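Local coordinates for protein polyketide Synthase III (Ectocarpus siliculosus, PDB 4B0N) that is a type III polyketide synthase that probably transfers and condenses acyl units in the biosynthesis of phlorotannin monomers, at residues S155-F165 with V184-G193; F201-P212 with A249-K257. All coordinates share one frame; numbering follows the deposited sequence.

Contact 1 of 2, residues S155-F165 with V184-G193; sequences SKLVVVSSTGF and VDRTLIGFMG
Lys156 to Ser161 pair in parallel register with Asp185 to Gly190. The two strand axes come within 4.6 Å and run at 11° to each other. Seven backbone hydrogen bonds alternate across them, from Asp185 N to Ser155 O through to Phe191 N to Ser161 O. On one face Lys156 and Asp185 lie side by side, with Lys156 CG 3.7 Å from Asp185 CG. Lys156 NZ runs past the carboxylate without touching it and hydrogen-bonds Asn203 O of the same chain. Further along, Val160 CG2 sits 3.8 Å from Ile189 CB. Ile189 turns CG1 anti to its carbonyl carbon (chi1 -60°), and its CD1 reaches back to Val158 CG1 at 3.8 Å. These strands belong to a beta-alpha-beta unit of the thiolase fold. Its helix 170-177 covers the other face, touching Leu157 and Leu188, and Asp171 there forms a salt bridge with Arg186. On this face Leu188 CD2 leans on Val159 CB at 3.7 Å. Beyond the strands, Ser162 OG accepts Gly193 N at 3.0 Å and shares a water with Gly193 O. Phe191 CD1 meets the edge of the Phe165 ring, 3.4 Å from its CZ, with the ring planes at 60°. Phe165 also lies against a bound malonic acid, probably from the crystallisation liquor, and meets Phe165 of the second subunit.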
loop_
_atom_site.group_PDB
_atom_site.type_symbol
_atom_site.label_atom_id
_atom_site.label_comp_id
_atom_site.label_asym_id
_atom_site.label_seq_id
_atom_site.Cartn_x
_atom_site.Cartn_y
_atom_site.Cartn_z
ATOM N N SER A 155 -5.986 15.261 -8.618
ATOM C CA SER A 155 -6.902 14.190 -9.015
ATOM C C SER A 155 -6.563 12.866 -8.336
ATOM O O SER A 155 -7.442 12.027 -8.115
ATOM C CB SER A 155 -6.870 14.000 -10.531
ATOM O OG SER A 155 -7.191 15.200 -11.208
ATOM N N LYS A 156 -5.282 12.687 -8.021
ATOM C CA LYS A 156 -4.786 11.451 -7.429
ATOM C C LYS A 156 -3.955 11.741 -6.185
ATOM O O LYS A 156 -3.128 12.655 -6.173
ATOM C CB LYS A 156 -3.949 10.672 -8.445
ATOM C CG LYS A 156 -3.837 9.191 -8.140
ATOM C CD LYS A 156 -2.560 8.593 -8.697
ATOM C CE LYS A 156 -2.556 7.084 -8.523
ATOM N NZ LYS A 156 -1.185 6.516 -8.621
ATOM N N LEU A 157 -4.186 10.954 -5.139
ATOM C CA LEU A 157 -3.449 11.081 -3.887
ATOM C C LEU A 157 -2.821 9.747 -3.504
ATOM O O LEU A 157 -3.504 8.724 -3.425
ATOM C CB LEU A 157 -4.368 11.592 -2.773
ATOM C CG LEU A 157 -3.855 11.707 -1.335
ATOM C CD1 LEU A 157 -2.667 12.653 -1.230
ATOM C CD2 LEU A 157 -4.991 12.170 -0.434
ATOM N N VAL A 158 -1.512 9.764 -3.286
ATOM C CA VAL A 158 -0.790 8.571 -2.887
ATOM C C VAL A 158 -0.029 8.851 -1.600
ATOM O O VAL A 158 0.853 9.715 -1.568
ATOM C CB VAL A 158 0.179 8.093 -3.989
ATOM C CG1 VAL A 158 0.992 6.899 -3.509
ATOM C CG2 VAL A 158 -0.581 7.744 -5.263
ATOM N N VAL A 159 -0.391 8.131 -0.539
ATOM C CA VAL A 159 0.303 8.224 0.745
ATOM C C VAL A 159 1.192 6.997 0.924
ATOM O O VAL A 159 0.792 5.877 0.608
ATOM C CB VAL A 159 -0.685 8.361 1.928
ATOM C CG1 VAL A 159 0.048 8.350 3.264
ATOM C CG2 VAL A 159 -1.515 9.630 1.791
ATOM N N VAL A 160 2.402 7.227 1.425
ATOM C CA VAL A 160 3.395 6.174 1.612
ATOM C C VAL A 160 3.912 6.184 3.052
ATOM O O VAL A 160 4.364 7.222 3.547
ATOM C CB VAL A 160 4.575 6.347 0.630
ATOM C CG1 VAL A 160 5.743 5.453 1.013
ATOM C CG2 VAL A 160 4.135 6.066 -0.799
ATOM N N SER A 161 3.837 5.032 3.719
ATOM C CA SER A 161 4.375 4.880 5.072
ATOM C C SER A 161 4.580 3.421 5.465
ATOM O O SER A 161 3.773 2.558 5.125
ATOM C CB SER A 161 3.474 5.564 6.105
ATOM O OG SER A 161 4.154 5.721 7.339
ATOM N N SER A 162 5.673 3.165 6.181
ATOM C CA SER A 162 5.946 1.866 6.791
ATOM C C SER A 162 5.880 1.975 8.319
ATOM O O SER A 162 6.086 0.991 9.033
ATOM C CB SER A 162 7.323 1.349 6.359
ATOM O OG SER A 162 7.368 1.098 4.967
ATOM N N THR A 163 5.594 3.177 8.811
ATOM C CA THR A 163 5.528 3.432 10.253
ATOM C C THR A 163 4.112 3.776 10.735
ATOM O O THR A 163 3.902 4.047 11.922
ATOM C CB THR A 163 6.500 4.555 10.676
ATOM O OG1 THR A 163 6.258 5.728 9.885
ATOM C CG2 THR A 163 7.947 4.106 10.503
ATOM N N GLY A 164 3.151 3.755 9.815
ATOM C CA GLY A 164 1.766 4.081 10.142
ATOM C C GLY A 164 0.740 3.332 9.316
ATOM O O GLY A 164 0.850 3.253 8.092
ATOM N N PHE A 165 -0.252 2.770 10.003
ATOM C CA PHE A 165 -1.380 2.100 9.363
ATOM C C PHE A 165 -2.623 2.501 10.133
ATOM O O PHE A 165 -2.724 2.249 11.336
ATOM C CB PHE A 165 -1.206 0.576 9.374
ATOM C CG PHE A 165 0.024 0.097 8.655
ATOM C CD1 PHE A 165 0.006 -0.110 7.280
ATOM C CD2 PHE A 165 1.202 -0.147 9.351
ATOM C CE1 PHE A 165 1.139 -0.550 6.611
ATOM C CE2 PHE A 165 2.340 -0.584 8.691
ATOM C CZ PHE A 165 2.307 -0.787 7.320
ATOM N N VAL A 184 -11.284 12.060 -5.533
ATOM C CA VAL A 184 -9.841 11.832 -5.693
ATOM C C VAL A 184 -9.470 10.343 -5.639
ATOM O O VAL A 184 -9.935 9.599 -4.771
ATOM C CB VAL A 184 -8.993 12.691 -4.707
ATOM C CG1 VAL A 184 -9.378 12.431 -3.260
ATOM C CG2 VAL A 184 -7.502 12.468 -4.908
ATOM N N ASP A 185 -8.658 9.925 -6.609
ATOM C CA ASP A 185 -8.107 8.579 -6.678
ATOM C C ASP A 185 -7.067 8.431 -5.568
ATOM O O ASP A 185 -6.007 9.051 -5.622
ATOM C CB ASP A 185 -7.481 8.369 -8.069
ATOM C CG ASP A 185 -6.818 7.002 -8.242
ATOM O OD1 ASP A 185 -6.490 6.334 -7.240
ATOM O OD2 ASP A 185 -6.614 6.599 -9.408
ATOM N N ARG A 186 -7.376 7.623 -4.557
ATOM C CA ARG A 186 -6.460 7.442 -3.427
ATOM C C ARG A 186 -5.828 6.049 -3.331
ATOM O O ARG A 186 -6.460 5.042 -3.647
ATOM C CB ARG A 186 -7.098 7.873 -2.093
ATOM C CG ARG A 186 -8.463 7.286 -1.757
ATOM C CD ARG A 186 -9.036 8.006 -0.542
ATOM N NE ARG A 186 -10.268 7.409 -0.024
ATOM C CZ ARG A 186 -10.327 6.528 0.974
ATOM N NH1 ARG A 186 -9.225 6.106 1.582
ATOM N NH2 ARG A 186 -11.502 6.058 1.364
ATOM N N THR A 187 -4.566 6.018 -2.913
ATOM C CA THR A 187 -3.824 4.771 -2.747
ATOM C C THR A 187 -2.892 4.858 -1.536
ATOM O O THR A 187 -2.194 5.857 -1.348
ATOM C CB THR A 187 -3.021 4.410 -4.022
ATOM O OG1 THR A 187 -3.903 4.377 -5.153
ATOM C CG2 THR A 187 -2.341 3.047 -3.891
ATOM N N LEU A 188 -2.900 3.809 -0.718
ATOM C CA LEU A 188 -2.006 3.710 0.426
ATOM C C LEU A 188 -0.953 2.617 0.211
ATOM O O LEU A 188 -1.270 1.421 0.204
ATOM C CB LEU A 188 -2.804 3.458 1.710
ATOM C CG LEU A 188 -3.827 4.518 2.146
ATOM C CD1 LEU A 188 -4.803 3.943 3.162
ATOM C CD2 LEU A 188 -3.153 5.762 2.702
ATOM N N ILE A 189 0.295 3.047 0.012
ATOM C CA ILE A 189 1.432 2.138 -0.136
ATOM C C ILE A 189 2.092 1.946 1.226
ATOM O O ILE A 189 2.707 2.868 1.763
ATOM C CB ILE A 189 2.470 2.661 -1.156
ATOM C CG1 ILE A 189 1.835 2.834 -2.539
ATOM C CG2 ILE A 189 3.677 1.727 -1.229
ATOM C CD1 ILE A 189 2.744 3.496 -3.557
ATOM N N GLY A 190 1.960 0.741 1.772
ATOM C CA GLY A 190 2.435 0.449 3.121
ATOM C C GLY A 190 3.486 -0.641 3.222
ATOM O O GLY A 190 3.500 -1.587 2.426
ATOM N N PHE A 191 4.376 -0.482 4.203
ATOM C CA PHE A 191 5.359 -1.499 4.589
ATOM C C PHE A 191 6.309 -1.900 3.449
ATOM O O PHE A 191 6.721 -3.063 3.350
ATOM C CB PHE A 191 4.636 -2.723 5.171
ATOM C CG PHE A 191 5.202 -3.218 6.475
ATOM C CD1 PHE A 191 5.352 -2.359 7.562
ATOM C CD2 PHE A 191 5.542 -4.557 6.632
ATOM C CE1 PHE A 191 5.858 -2.817 8.767
ATOM C CE2 PHE A 191 6.045 -5.022 7.835
ATOM C CZ PHE A 191 6.204 -4.151 8.905
ATOM N N MET A 192 6.654 -0.934 2.598
ATOM C CA MET A 192 7.619 -1.164 1.517
ATOM C C MET A 192 8.995 -0.564 1.823
ATOM O O MET A 192 9.816 -0.369 0.924
ATOM C CB MET A 192 7.085 -0.651 0.174
ATOM C CG MET A 192 5.926 -1.461 -0.388
ATOM S SD MET A 192 5.747 -1.338 -2.181
ATOM C CE MET A 192 7.010 -2.483 -2.731
ATOM N N GLY A 193 9.230 -0.272 3.102
ATOM C CA GLY A 193 10.546 0.125 3.595
ATOM C C GLY A 193 11.043 1.503 3.200
ATOM O O GLY A 193 10.260 2.441 3.036
HETATM O O HOH W 1 7.599 3.399 3.738
#

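Contact 2 of 2, residues F201-P212 with A249-K257; sequences FRNANDYVTANP and AAVLKGARK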
loop_
_atom_site.group_PDB
_atom_site.type_symbol
_atom_site.label_atom_id
_atom_site.label_comp_id
_atom_site.label_asym_id
_atom_site.label_seq_id
_atom_site.Cartn_x
_atom_site.Cartn_y
_atom_site.Cartn_z
ATOM N N PHE A 201 6.504 7.236 -6.666
ATOM C CA PHE A 201 6.818 7.930 -7.913
ATOM C C PHE A 201 6.317 7.162 -9.137
ATOM O O PHE A 201 5.665 7.740 -10.004
ATOM C CB PHE A 201 8.319 8.223 -8.031
ATOM C CG PHE A 201 8.725 9.564 -7.479
ATOM C CD1 PHE A 201 8.082 10.731 -7.892
ATOM C CD2 PHE A 201 9.769 9.668 -6.566
ATOM C CE1 PHE A 201 8.458 11.967 -7.389
ATOM C CE2 PHE A 201 10.150 10.902 -6.058
ATOM C CZ PHE A 201 9.495 12.052 -6.471
ATOM N N ARG A 202 6.602 5.862 -9.187
ATOM C CA ARG A 202 6.154 5.009 -10.287
ATOM C C ARG A 202 4.642 5.044 -10.447
ATOM O O ARG A 202 4.133 5.231 -11.552
ATOM C CB ARG A 202 6.603 3.563 -10.077
ATOM C CG ARG A 202 8.079 3.321 -10.315
ATOM C CD ARG A 202 8.346 1.840 -10.494
ATOM N NE ARG A 202 9.758 1.524 -10.322
ATOM C CZ ARG A 202 10.306 1.139 -9.173
ATOM N NH1 ARG A 202 9.562 1.017 -8.078
ATOM N NH2 ARG A 202 11.605 0.877 -9.120
ATOM N N ASN A 203 3.934 4.866 -9.335
ATOM C CA ASN A 203 2.477 4.872 -9.332
ATOM C C ASN A 203 1.885 6.196 -9.802
ATOM O O ASN A 203 0.865 6.213 -10.495
ATOM C CB ASN A 203 1.949 4.511 -7.946
ATOM C CG ASN A 203 1.945 3.015 -7.693
ATOM O OD1 ASN A 203 2.747 2.267 -8.255
ATOM N ND2 ASN A 203 1.035 2.572 -6.840
ATOM N N ALA A 204 2.533 7.296 -9.429
ATOM C CA ALA A 204 2.116 8.622 -9.864
ATOM C C ALA A 204 2.450 8.862 -11.339
ATOM O O ALA A 204 1.629 9.409 -12.080
ATOM C CB ALA A 204 2.745 9.688 -8.985
ATOM N N ASN A 205 3.647 8.446 -11.756
ATOM C CA ASN A 205 4.075 8.559 -13.152
ATOM C C ASN A 205 3.136 7.808 -14.095
ATOM O O ASN A 205 2.739 8.336 -15.136
ATOM C CB ASN A 205 5.512 8.051 -13.332
ATOM C CG ASN A 205 6.530 8.840 -12.519
ATOM O OD1 ASN A 205 6.211 9.864 -11.915
ATOM N ND2 ASN A 205 7.766 8.356 -12.498
ATOM N N ASP A 206 2.784 6.582 -13.707
ATOM C CA ASP A 206 1.863 5.734 -14.461
ATOM C C ASP A 206 0.539 6.443 -14.727
ATOM O O ASP A 206 0.051 6.453 -15.858
ATOM C CB ASP A 206 1.592 4.424 -13.706
ATOM C CG ASP A 206 2.795 3.484 -13.677
ATOM O OD1 ASP A 206 3.801 3.732 -14.382
ATOM O OD2 ASP A 206 2.726 2.480 -12.935
ATOM N N TYR A 207 -0.029 7.032 -13.677
ATOM C CA TYR A 207 -1.317 7.713 -13.755
ATOM C C TYR A 207 -1.241 8.966 -14.611
ATOM O O TYR A 207 -2.158 9.267 -15.381
ATOM C CB TYR A 207 -1.813 8.078 -12.350
ATOM C CG TYR A 207 -3.041 8.960 -12.347
ATOM C CD1 TYR A 207 -4.304 8.427 -12.599
ATOM C CD2 TYR A 207 -2.942 10.327 -12.103
ATOM C CE1 TYR A 207 -5.433 9.228 -12.608
ATOM C CE2 TYR A 207 -4.066 11.140 -12.110
ATOM C CZ TYR A 207 -5.310 10.584 -12.361
ATOM O OH TYR A 207 -6.435 11.377 -12.369
ATOM N N VAL A 208 -0.137 9.689 -14.470
ATOM C CA VAL A 208 -0.022 11.028 -15.020
ATOM C C VAL A 208 0.328 11.038 -16.516
ATOM O O VAL A 208 -0.016 11.982 -17.229
ATOM C CB VAL A 208 0.948 11.882 -14.164
ATOM C CG1 VAL A 208 2.394 11.739 -14.632
ATOM C CG2 VAL A 208 0.504 13.335 -14.139
ATOM N N THR A 209 0.993 9.986 -16.992
ATOM C CA THR A 209 1.279 9.851 -18.420
ATOM C C THR A 209 0.085 9.252 -19.161
ATOM O O THR A 209 -0.074 9.460 -20.367
ATOM C CB THR A 209 2.532 8.997 -18.686
ATOM O OG1 THR A 209 2.325 7.672 -18.189
ATOM C CG2 THR A 209 3.750 9.607 -18.006
ATOM N N ALA A 210 -0.744 8.505 -18.433
ATOM C CA ALA A 210 -2.012 8.005 -18.962
ATOM C C ALA A 210 -3.016 9.151 -19.117
ATOM O O ALA A 210 -3.746 9.218 -20.110
ATOM C CB ALA A 210 -2.572 6.913 -18.063
ATOM N N ASN A 211 -3.033 10.052 -18.137
ATOM C CA ASN A 211 -3.898 11.228 -18.163
ATOM C C ASN A 211 -3.060 12.511 -18.113
ATOM O O ASN A 211 -2.858 13.067 -17.032
ATOM C CB ASN A 211 -4.897 11.203 -16.993
ATOM C CG ASN A 211 -5.590 9.859 -16.832
ATOM O OD1 ASN A 211 -4.956 8.851 -16.519
ATOM N ND2 ASN A 211 -6.902 9.845 -17.029
ATOM N N PRO A 212 -2.573 12.985 -19.280
ATOM C CA PRO A 212 -1.655 14.134 -19.364
ATOM C C PRO A 212 -2.093 15.388 -18.588
ATOM O O PRO A 212 -1.336 15.882 -17.748
ATOM C CB PRO A 212 -1.594 14.426 -20.867
ATOM C CG PRO A 212 -1.864 13.110 -21.502
ATOM C CD PRO A 212 -2.878 12.443 -20.617
ATOM N N ALA A 249 6.689 15.696 0.119
ATOM C CA ALA A 249 5.627 15.539 -0.870
ATOM C C ALA A 249 6.061 16.020 -2.250
ATOM O O ALA A 249 6.963 16.852 -2.380
ATOM C CB ALA A 249 4.369 16.264 -0.418
ATOM N N ALA A 250 5.410 15.482 -3.278
ATOM C CA ALA A 250 5.705 15.842 -4.660
ATOM C C ALA A 250 4.435 15.843 -5.496
ATOM O O ALA A 250 3.637 14.903 -5.436
ATOM C CB ALA A 250 6.731 14.887 -5.252
ATOM N N VAL A 251 4.244 16.911 -6.263
ATOM C CA VAL A 251 3.147 16.983 -7.217
ATOM C C VAL A 251 3.696 16.614 -8.587
ATOM O O VAL A 251 4.793 17.036 -8.958
ATOM C CB VAL A 251 2.496 18.380 -7.259
ATOM C CG1 VAL A 251 1.234 18.356 -8.112
ATOM C CG2 VAL A 251 2.169 18.861 -5.853
ATOM N N LEU A 252 2.935 15.817 -9.329
ATOM C CA LEU A 252 3.399 15.309 -10.608
ATOM C C LEU A 252 2.462 15.643 -11.752
ATOM O O LEU A 252 1.252 15.432 -11.665
ATOM C CB LEU A 252 3.645 13.804 -10.520
ATOM C CG LEU A 252 5.023 13.485 -9.940
ATOM C CD1 LEU A 252 4.933 12.511 -8.780
ATOM C CD2 LEU A 252 5.966 12.983 -11.022
ATOM N N LYS A 253 3.051 16.182 -12.818
ATOM C CA LYS A 253 2.339 16.505 -14.051
ATOM C C LYS A 253 2.859 15.664 -15.218
ATOM O O LYS A 253 3.973 15.138 -15.167
ATOM C CB LYS A 253 2.464 17.999 -14.373
ATOM C CG LYS A 253 3.886 18.485 -14.608
ATOM C CD LYS A 253 3.913 19.936 -15.060
ATOM C CE LYS A 253 5.344 20.442 -15.160
ATOM N NZ LYS A 253 5.406 21.837 -15.675
ATOM N N GLY A 254 2.036 15.536 -16.257
ATOM C CA GLY A 254 2.430 14.878 -17.502
ATOM C C GLY A 254 2.523 15.892 -18.626
ATOM O O GLY A 254 1.502 16.372 -19.128
ATOM N N ALA A 255 3.750 16.215 -19.028
ATOM C CA ALA A 255 3.992 17.288 -19.989
ATOM C C ALA A 255 4.631 16.806 -21.286
ATOM O O ALA A 255 5.375 15.825 -21.294
ATOM C CB ALA A 255 4.848 18.370 -19.351
ATOM N N ARG A 256 4.341 17.518 -22.375
ATOM C CA ARG A 256 4.872 17.196 -23.703
ATOM C C ARG A 256 6.260 17.825 -23.891
ATOM O O ARG A 256 6.874 18.275 -22.921
ATOM C CB ARG A 256 3.901 17.678 -24.787
ATOM C CG ARG A 256 3.389 16.590 -25.721
ATOM C CD ARG A 256 2.136 15.913 -25.181
ATOM N NE ARG A 256 1.023 16.850 -25.024
ATOM C CZ ARG A 256 -0.227 16.504 -24.723
ATOM N NH1 ARG A 256 -0.551 15.228 -24.543
ATOM N NH2 ARG A 256 -1.162 17.440 -24.606
ATOM N N LYS A 257 6.744 17.859 -25.135
ATOM C CA LYS A 257 8.102 18.335 -25.443
ATOM C C LYS A 257 8.394 19.747 -24.917
ATOM O O LYS A 257 9.333 19.939 -24.138
ATOM C CB LYS A 257 8.389 18.249 -26.954
ATOM C CG LYS A 257 9.768 18.763 -27.365
ATOM C CD LYS A 257 9.851 19.070 -28.855
ATOM C CE LYS A 257 10.481 17.927 -29.636
ATOM N NZ LYS A 257 10.420 18.145 -31.110
#
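Phe201, Ala204 and Val208 face Ala250, Leu252 and Gly254 where helix 196-210 lies on strand 245-255. The segment axes are 7.0 Å apart and cross at -37°. This is a buried helix of the layered thiolase fold, held between the five-stranded sheet that contains strand 245-255 and the other sheet, whose strand 265-274 touches Phe201. Between the two segments the contact is van der Waals alone. Phe201 comes first. Its CD1 lies 3.7 Å from Leu252 CD1, which sits at the ring edge near its plane. CE1 of the same ring is 4.0 Å from Ala250 CB. Replacing Phe201 by an alanine would probably open a gap over Ala250 and leave the end of Leu252 with less to hold its rotation. One turn on, Ala204 CB packs on that same Leu252 CD1 at 3.6 Å. Leu252 holds its CG anti to its carbonyl carbon (chi1 -83°), which directs the branch toward the helix. Val208 then meets main chain instead of side chain. Its CG2 is 3.3 Å from Leu252 O and 3.4 Å from Gly254 N, while CG1 lies beside the Lys253 carbonyl. Gly254 suits this place, since a CB there would run into Val208 O. After the helix, Pro212 meets Arg256, whose chain bends at chi2 and chi3. Arg256 NE forms a salt bridge with Glu259, and NH1 lies 3.9 Å from Pro212 CB.

Followed from the N terminus, contact 1 closes first. It brings 184-193 back beside 155-165 after a loop of 18 residues that carries helix 170-177. The chain then enters helix 196-210, and contact 2 closes a longer loop of 36 residues. The two are in series and neither nests nor crosses. They reach the same sheet: contact 1 joins 154-161 to 185-190, the end strand within this chain, whose far side bonds to the second subunit. Contact 2 uses strand 245-255, separated from 154-161 by strand 215-223. The helix joins them, since Tyr207 CE2 is 3.7 Å from Lys156 CB. Both also face the dimer partner: Asp206 of contact 2 pairs with Lys156 of the second subunit.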